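Local coordinates for protein ABC transporter (Thermotoga maritima, PDB 1JI0) that binds ATP and probably hydrolyses it as the nucleotide-binding subunit of an ABC transporter for branched-chain amino acids, at residues V35-A40 with Y210-G215; M163-L168 with L194-A199; K204-G209 with G221-L226. One frame throughout, in Å; residues are numbered along the deposited sequence.

Interaction 1. Residues V35-A40 with Y210-G215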
# COMPACT_ATOMS: atom_id res chain seq x y z
N VAL A 35 6.39 -5.63 -1.89
CA VAL A 35 7.54 -5.09 -1.17
C VAL A 35 7.01 -4.39 0.06
O VAL A 35 6.00 -3.70 -0.01
CB VAL A 35 8.32 -4.08 -2.04
CG1 VAL A 35 9.34 -3.33 -1.17
CG2 VAL A 35 9.03 -4.80 -3.16
N THR A 36 7.67 -4.57 1.19
CA THR A 36 7.19 -3.93 2.39
C THR A 36 8.23 -3.03 3.03
O THR A 36 9.44 -3.30 3.02
CB THR A 36 6.68 -4.96 3.43
OG1 THR A 36 6.07 -4.26 4.52
CG2 THR A 36 7.83 -5.83 3.95
N LEU A 37 7.74 -1.92 3.57
CA LEU A 37 8.57 -0.96 4.27
C LEU A 37 8.06 -1.05 5.69
O LEU A 37 6.88 -0.80 5.95
CB LEU A 37 8.34 0.43 3.67
CG LEU A 37 9.05 1.65 4.23
CD1 LEU A 37 10.57 1.46 4.17
CD2 LEU A 37 8.62 2.86 3.41
N ILE A 38 8.93 -1.46 6.61
CA ILE A 38 8.55 -1.60 8.01
C ILE A 38 9.43 -0.73 8.89
O ILE A 38 10.49 -0.28 8.48
CB ILE A 38 8.67 -3.08 8.47
CG1 ILE A 38 10.12 -3.55 8.39
CG2 ILE A 38 7.78 -3.96 7.59
CD1 ILE A 38 10.32 -4.98 8.89
N GLY A 39 8.96 -0.50 10.12
CA GLY A 39 9.71 0.31 11.06
C GLY A 39 8.78 0.80 12.15
O GLY A 39 7.56 0.74 12.00
N ALA A 40 9.37 1.28 13.24
CA ALA A 40 8.58 1.78 14.37
C ALA A 40 7.82 3.05 14.00
O ALA A 40 8.11 3.70 13.00
CB ALA A 40 9.50 2.04 15.56
N TYR A 210 12.18 -3.61 3.56
CA TYR A 210 13.11 -2.53 3.89
C TYR A 210 12.80 -2.09 5.32
O TYR A 210 11.64 -1.88 5.68
CB TYR A 210 12.90 -1.33 2.95
CG TYR A 210 13.30 -1.56 1.52
CD1 TYR A 210 12.40 -2.08 0.60
CD2 TYR A 210 14.58 -1.22 1.08
CE1 TYR A 210 12.76 -2.27 -0.74
CE2 TYR A 210 14.95 -1.40 -0.25
CZ TYR A 210 14.04 -1.93 -1.15
OH TYR A 210 14.43 -2.12 -2.45
N VAL A 211 13.83 -1.96 6.15
CA VAL A 211 13.64 -1.56 7.53
C VAL A 211 14.02 -0.09 7.67
O VAL A 211 15.20 0.27 7.55
CB VAL A 211 14.50 -2.40 8.50
CG1 VAL A 211 14.22 -1.98 9.94
CG2 VAL A 211 14.16 -3.87 8.34
N LEU A 212 13.02 0.75 7.91
CA LEU A 212 13.20 2.19 8.06
C LEU A 212 13.30 2.59 9.54
O LEU A 212 12.43 2.26 10.34
CB LEU A 212 12.03 2.92 7.39
CG LEU A 212 11.98 4.45 7.25
CD1 LEU A 212 13.03 4.94 6.26
CD2 LEU A 212 10.60 4.87 6.75
N GLU A 213 14.38 3.28 9.89
CA GLU A 213 14.60 3.74 11.26
C GLU A 213 15.04 5.20 11.20
O GLU A 213 16.09 5.51 10.64
CB GLU A 213 15.68 2.92 11.96
CG GLU A 213 15.34 1.46 12.15
CD GLU A 213 16.22 0.78 13.19
OE1 GLU A 213 17.44 1.06 13.21
OE2 GLU A 213 15.70 -0.04 13.98
N THR A 214 14.22 6.08 11.76
CA THR A 214 14.50 7.51 11.78
C THR A 214 14.92 8.03 10.40
O THR A 214 16.00 8.58 10.24
CB THR A 214 15.59 7.87 12.82
OG1 THR A 214 15.19 7.39 14.11
CG2 THR A 214 15.76 9.39 12.92
N GLY A 215 14.05 7.83 9.41
CA GLY A 215 14.31 8.32 8.07
C GLY A 215 15.38 7.65 7.22
O GLY A 215 15.69 8.14 6.14
O HOH W 1 11.86 1.94 13.01
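Val35 and Tyr210 meet at one end of a parallel pairing between strand 34-38 and strand 208-213, two neighbours in the mixed sheet of a P-loop ATPase domain. The short strand segments run 22° from parallel, and their bridges pair Leu37 with Tyr210 and Ile38 with Val211. Tyr210 has CG anti to its carbonyl carbon (chi1 -68°), which lays the ring back beside Val35; there CG1 of Val35 touches the ring edge in its plane, 3.6 Å from Tyr210 CE1. The phenol hydroxyl is held elsewhere, by the backbone N of Lys28. On the same face as the Tyr210 side chain, Leu37 sends a single methyl across: its CD1 lies 3.8 Å from Tyr210 CB and equally far from CB of Leu212, thus bridging two residues of the opposite strand. Ile38 and Val211 share the other face, their chains crossing at a slant with CD1 of Ile38 4.0 Å from Val211 CG2.

Between these layers run three backbone bonds: Tyr210 N to Thr36 O, Ile38 N to Tyr210 O at 2.9 Å, and Leu212 N to Ile38 O. The first is the most bent, with 144° at its hydrogen. Gly39 begins the Walker A-like loop, and its CA comes within 3.4 Å of Leu212 O in a CA-H...O contact. Beyond Gly39 the next link runs through a single water, which accepts from Ala40 N, a residue of the ATP pocket, and donates to Leu212 O at 2.7 Å.

Interaction 2. Residues M163-L168 with L194-A199. With ATP (adenosine-5'-triphosphate), chain B.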
# COMPACT_ATOMS: atom_id res chain seq x y z
N MSE A 163 -0.31 0.64 0.21
CA MSE A 163 -1.19 0.53 1.37
C MSE A 163 -0.45 0.94 2.63
O MSE A 163 0.65 0.45 2.91
CB MSE A 163 -1.68 -0.92 1.49
CG MSE A 163 -2.32 -1.48 0.23
SE MSE A 163 -2.90 -3.34 0.45
CE MSE A 163 -1.92 -4.15 -0.97
N ASP A 164 -1.05 1.84 3.40
CA ASP A 164 -0.44 2.33 4.63
C ASP A 164 -1.13 1.69 5.83
O ASP A 164 -2.29 2.00 6.13
CB ASP A 164 -0.54 3.86 4.71
CG ASP A 164 0.37 4.45 5.78
OD1 ASP A 164 1.03 3.69 6.52
OD2 ASP A 164 0.44 5.69 5.89
N GLU A 165 -0.40 0.80 6.50
CA GLU A 165 -0.87 0.08 7.67
C GLU A 165 -2.29 -0.46 7.52
O GLU A 165 -3.18 -0.10 8.28
CB GLU A 165 -0.78 0.98 8.90
CG GLU A 165 0.56 1.66 9.00
CD GLU A 165 1.09 1.68 10.40
OE1 GLU A 165 0.99 0.63 11.08
OE2 GLU A 165 1.61 2.73 10.83
N PRO A 166 -2.50 -1.36 6.55
CA PRO A 166 -3.79 -1.99 6.26
C PRO A 166 -4.38 -2.76 7.44
O PRO A 166 -5.60 -2.94 7.52
CB PRO A 166 -3.47 -2.94 5.10
CG PRO A 166 -2.21 -2.37 4.51
CD PRO A 166 -1.44 -1.91 5.69
N SER A 167 -3.53 -3.22 8.36
CA SER A 167 -4.02 -4.00 9.49
C SER A 167 -4.06 -3.25 10.82
O SER A 167 -4.39 -3.85 11.85
CB SER A 167 -3.15 -5.25 9.67
OG SER A 167 -1.88 -4.88 10.17
N LEU A 168 -3.75 -1.97 10.80
CA LEU A 168 -3.74 -1.17 12.03
C LEU A 168 -5.05 -1.25 12.81
O LEU A 168 -6.12 -1.03 12.25
CB LEU A 168 -3.44 0.30 11.70
CG LEU A 168 -3.31 1.25 12.90
CD1 LEU A 168 -2.23 0.75 13.85
CD2 LEU A 168 -2.97 2.66 12.41
N LEU A 194 3.74 -2.21 0.50
CA LEU A 194 3.06 -2.29 1.78
C LEU A 194 3.86 -1.69 2.93
O LEU A 194 4.98 -2.13 3.21
CB LEU A 194 2.75 -3.76 2.07
CG LEU A 194 2.14 -4.20 3.40
CD1 LEU A 194 0.68 -3.73 3.48
CD2 LEU A 194 2.21 -5.72 3.52
N VAL A 195 3.28 -0.69 3.60
CA VAL A 195 3.91 -0.07 4.75
C VAL A 195 3.18 -0.63 5.97
O VAL A 195 1.95 -0.59 6.04
CB VAL A 195 3.76 1.46 4.71
CG1 VAL A 195 4.13 2.04 6.07
CG2 VAL A 195 4.67 2.05 3.64
N GLU A 196 3.93 -1.15 6.94
CA GLU A 196 3.31 -1.74 8.12
C GLU A 196 4.11 -1.59 9.40
O GLU A 196 5.34 -1.47 9.39
CB GLU A 196 3.04 -3.23 7.89
CG GLU A 196 1.63 -3.56 7.42
CD GLU A 196 0.59 -3.32 8.51
OE1 GLU A 196 0.98 -3.00 9.65
OE2 GLU A 196 -0.62 -3.45 8.23
N GLN A 197 3.39 -1.59 10.50
CA GLN A 197 3.99 -1.52 11.82
C GLN A 197 4.05 -2.98 12.27
O GLN A 197 4.93 -3.37 13.03
CB GLN A 197 3.11 -0.69 12.75
CG GLN A 197 3.55 -0.69 14.20
CD GLN A 197 3.06 0.54 14.95
OE1 GLN A 197 1.91 0.96 14.79
NE2 GLN A 197 3.94 1.12 15.76
N ASN A 198 3.10 -3.77 11.77
CA ASN A 198 3.04 -5.20 12.08
C ASN A 198 4.05 -5.86 11.15
O ASN A 198 3.70 -6.38 10.10
CB ASN A 198 1.63 -5.73 11.80
CG ASN A 198 1.42 -7.16 12.32
OD1 ASN A 198 0.30 -7.57 12.61
ND2 ASN A 198 2.51 -7.91 12.44
N ALA A 199 5.31 -5.82 11.56
CA ALA A 199 6.41 -6.38 10.77
C ALA A 199 6.28 -7.86 10.48
O ALA A 199 6.56 -8.31 9.37
CB ALA A 199 7.74 -6.08 11.47
PG ATP B . 2.20 6.34 10.21
O1G ATP B . 1.40 5.87 11.36
O2G ATP B . 2.41 5.33 9.15
O3G ATP B . 1.83 7.72 9.76
PB ATP B . 5.11 6.72 10.07
O1B ATP B . 6.20 6.04 10.84
O2B ATP B . 4.96 6.40 8.67
O3B ATP B . 3.69 6.45 10.83
PA ATP B . 5.41 9.58 9.47
O1A ATP B . 4.11 9.88 8.85
O2A ATP B . 6.62 9.61 8.61
O3A ATP B . 5.30 8.24 10.33
O5' ATP B . 5.60 10.58 10.66
C5' ATP B . 6.76 10.52 11.50
C4' ATP B . 7.69 11.65 11.24
O4' ATP B . 7.01 12.87 11.64
C3' ATP B . 8.92 11.58 12.10
O3' ATP B . 10.09 11.79 11.29
C2' ATP B . 8.71 12.66 13.12
O2' ATP B . 9.90 13.25 13.61
C1' ATP B . 7.95 13.72 12.29
N9 ATP B . 7.22 14.79 13.06
C8 ATP B . 6.00 15.36 12.76
N7 ATP B . 5.59 16.28 13.59
C5 ATP B . 6.62 16.34 14.51
C6 ATP B . 6.83 17.14 15.68
N6 ATP B . 5.93 18.03 16.05
N1 ATP B . 7.97 16.97 16.41
C2 ATP B . 8.87 16.06 16.01
N3 ATP B . 8.80 15.24 14.94
C4 ATP B . 7.63 15.44 14.21
O HOH W 2 -0.46 -1.59 11.37
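Ser167 and Glu196 are brought together by two unlike torsions: chi1 of 72° sets Ser167 OG between its backbone N and carbonyl carbon, while Glu196 folds back at chi2 (-69°) so that its carboxylate faces the turn 165-168. Glu196 OE2 then takes two bonds from one residue. Ser167 N arrives nearly along the C-O axis, whereas Ser167 OG, 2.7 Å from Glu196 OE2, comes from above the carboxylate plane. The other oxygen, OE1, accepts the N-H groups of Gln197 and Asn198 from opposite faces. Four protein donors, with a water added at OE1, probably fix the rotation of this buried carboxylate.

Glu165 bends at chi2 as well, bringing its OE1 3.9 Å from Glu196 OE1. That one water donates to both OE1 atoms and bridges them, lying 2.7 Å from Glu165 OE1. Glu165 OE2 turns to the gamma-phosphate, 3.2 Å from ATP O1G. Asp164 lies alongside Val195, its OD1 3.5 Å from Val195 CG1 and 3.4 Å from ATP O2G; its OD2 is hydrogen-bonded by Thr46. Beside the turn, the Pro166 ring lies against Leu194, with Pro166 CG 3.4 Å from Leu194 CD1, closer than usual van der Waals contact.

Backbone bonds from Val195 N to Met163 O (172° at the hydrogen) and from Glu165 N to Val195 O join the parallel strands of the beta-alpha-beta unit formed with helix 172-187. Asp164 at the strand end, with Glu165 just after it, fits the Walker B motif and the glutamate that follows it in ABC ATPases, and the segment around Glu196 and Gln197 probably corresponds to the switch region (H-loop).

Interaction 3. Residues K204-G209 with G221-L226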
# COMPACT_ATOMS: atom_id res chain seq x y z
N LYS A 204 5.84 -11.76 6.39
CA LYS A 204 5.37 -13.09 6.01
C LYS A 204 4.72 -13.14 4.62
O LYS A 204 4.73 -14.18 3.96
CB LYS A 204 4.38 -13.62 7.06
CG LYS A 204 5.03 -13.89 8.41
CD LYS A 204 4.01 -14.26 9.48
CE LYS A 204 3.36 -15.61 9.22
NZ LYS A 204 2.41 -15.95 10.31
N VAL A 205 4.17 -12.02 4.17
CA VAL A 205 3.53 -12.00 2.85
C VAL A 205 4.37 -11.35 1.77
O VAL A 205 4.15 -11.59 0.58
CB VAL A 205 2.16 -11.28 2.88
CG1 VAL A 205 1.24 -11.99 3.84
CG2 VAL A 205 2.33 -9.81 3.27
N ALA A 206 5.36 -10.56 2.17
CA ALA A 206 6.20 -9.86 1.22
C ALA A 206 7.32 -10.68 0.58
O ALA A 206 7.75 -11.69 1.12
CB ALA A 206 6.80 -8.62 1.88
N HIS A 207 7.77 -10.22 -0.58
CA HIS A 207 8.87 -10.85 -1.28
C HIS A 207 10.16 -10.21 -0.80
O HIS A 207 11.19 -10.88 -0.63
CB HIS A 207 8.77 -10.63 -2.79
CG HIS A 207 7.60 -11.31 -3.41
ND1 HIS A 207 6.36 -10.71 -3.53
CD2 HIS A 207 7.46 -12.56 -3.91
CE1 HIS A 207 5.51 -11.57 -4.06
NE2 HIS A 207 6.15 -12.70 -4.30
N TYR A 208 10.10 -8.90 -0.58
CA TYR A 208 11.27 -8.12 -0.18
C TYR A 208 10.86 -7.10 0.86
O TYR A 208 9.72 -6.65 0.87
CB TYR A 208 11.83 -7.40 -1.41
CG TYR A 208 13.27 -6.96 -1.29
CD1 TYR A 208 14.31 -7.84 -1.58
CD2 TYR A 208 13.59 -5.66 -0.90
CE1 TYR A 208 15.64 -7.44 -1.49
CE2 TYR A 208 14.91 -5.24 -0.80
CZ TYR A 208 15.93 -6.13 -1.10
OH TYR A 208 17.25 -5.72 -1.01
N GLY A 209 11.79 -6.74 1.74
CA GLY A 209 11.48 -5.77 2.77
C GLY A 209 12.57 -4.75 3.00
O GLY A 209 13.74 -4.98 2.68
N GLY A 221 16.24 -6.64 2.23
CA GLY A 221 16.51 -7.97 1.72
C GLY A 221 15.28 -8.83 1.58
O GLY A 221 14.19 -8.42 1.96
N LYS A 222 15.46 -10.02 1.02
CA LYS A 222 14.38 -10.98 0.84
C LYS A 222 13.64 -11.09 2.18
O LYS A 222 14.27 -11.19 3.23
CB LYS A 222 14.97 -12.33 0.43
CG LYS A 222 13.97 -13.45 0.27
CD LYS A 222 14.65 -14.71 -0.26
CE LYS A 222 13.66 -15.85 -0.43
NZ LYS A 222 14.35 -17.08 -0.93
N ALA A 223 12.31 -11.07 2.13
CA ALA A 223 11.50 -11.13 3.34
C ALA A 223 11.80 -12.31 4.26
O ALA A 223 11.95 -12.13 5.47
CB ALA A 223 10.02 -11.14 2.97
N SER A 224 11.88 -13.51 3.71
CA SER A 224 12.15 -14.69 4.52
C SER A 224 13.47 -14.54 5.28
O SER A 224 13.58 -14.98 6.42
CB SER A 224 12.18 -15.94 3.65
OG SER A 224 13.22 -15.87 2.69
N GLU A 225 14.45 -13.91 4.64
CA GLU A 225 15.75 -13.69 5.28
C GLU A 225 15.70 -12.64 6.40
O GLU A 225 16.37 -12.78 7.42
CB GLU A 225 16.77 -13.30 4.21
CG GLU A 225 17.30 -14.51 3.47
CD GLU A 225 18.10 -14.16 2.24
OE1 GLU A 225 18.80 -13.12 2.23
OE2 GLU A 225 18.05 -14.95 1.27
N LEU A 226 14.90 -11.59 6.22
CA LEU A 226 14.79 -10.58 7.26
C LEU A 226 14.16 -11.18 8.52
O LEU A 226 14.49 -10.79 9.64
CB LEU A 226 13.95 -9.40 6.76
CG LEU A 226 14.59 -8.62 5.62
CD1 LEU A 226 13.66 -7.51 5.14
CD2 LEU A 226 15.92 -8.03 6.10
O HOH W 3 10.35 -13.67 1.27
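Tyr208 lays one face of its ring on the backbone of Gly221, where strand 208-213 pairs with strand 216-222 in an antiparallel beta hairpin. With CG anti to the backbone N (chi1 -160°), the phenol lies flat over the glycine: Gly221 C stands 3.3 Å above the ring plane, offset toward the rim, and Gly221 CA is 3.4 Å from Tyr208 CE1. The hydroxyl is hydrogen-bonded to Glu220, and the ring meets that of Tyr210 edge-to-face, which together probably limit its rotation. Gly221 has no side chain to obstruct this approach.

Gly209 and Gly221 form the hydrogen-bonded pair, each N donating to the other's O; Gly209 N lies 2.9 Å from Gly221 O. Leu226, with CG beside its own backbone N (chi1 -66°), reaches back from helix 223-227 and packs on the Gly209 backbone, its CD1 3.5 Å from Gly209 O.

Lys222, the N-cap residue, is fully extended beyond CG and leads its ammonium away, only its CB and CG lying near His207 O. The next residue, Ala223, presses its methyl on a carbonyl, with Ala223 CB 3.0 Å from Ala206 O; the two alanine methyls are further apart, 4.2 Å between Ala223 CB and Ala206 CB. Ala223 N donates to His207 O at 3.0 Å, almost straight at the hydrogen (173°) yet well above the carbonyl plane. Two N-H groups in the first turn of helix 223-227, which its own backbone bonding cannot satisfy, are thus met unequally by segment 204-209: Ala223 N bonds His207 O directly, whereas Ser224 N reaches Ala206 O only through a water that lies a long 3.3 Å from Ala206 O.

How the interactions relate
All three interactions belong to one mixed sheet, in which strand 34-38 lies between 192-196 and 208-213. Interactions 1 and 2 are its buried part and touch directly: Val35 O and Leu194 N are 2.8 Å apart, and Ile38 packs on Ala199. Interaction 3 is partly exposed at the outermost strand 216-222, and shares strand 208-213 with interaction 1, Thr36 N lying 2.9 Å from Tyr208 O. Chemistry follows place. Interaction 1 couples parallel strands through backbone hydrogen bonds flanked by apolar side chains, interaction 2 adds carboxylates, two at the gamma-phosphate and one holding a turn, and interaction 3 combines glycine backbone with an aromatic face and a helix start, without reaching the nucleotide.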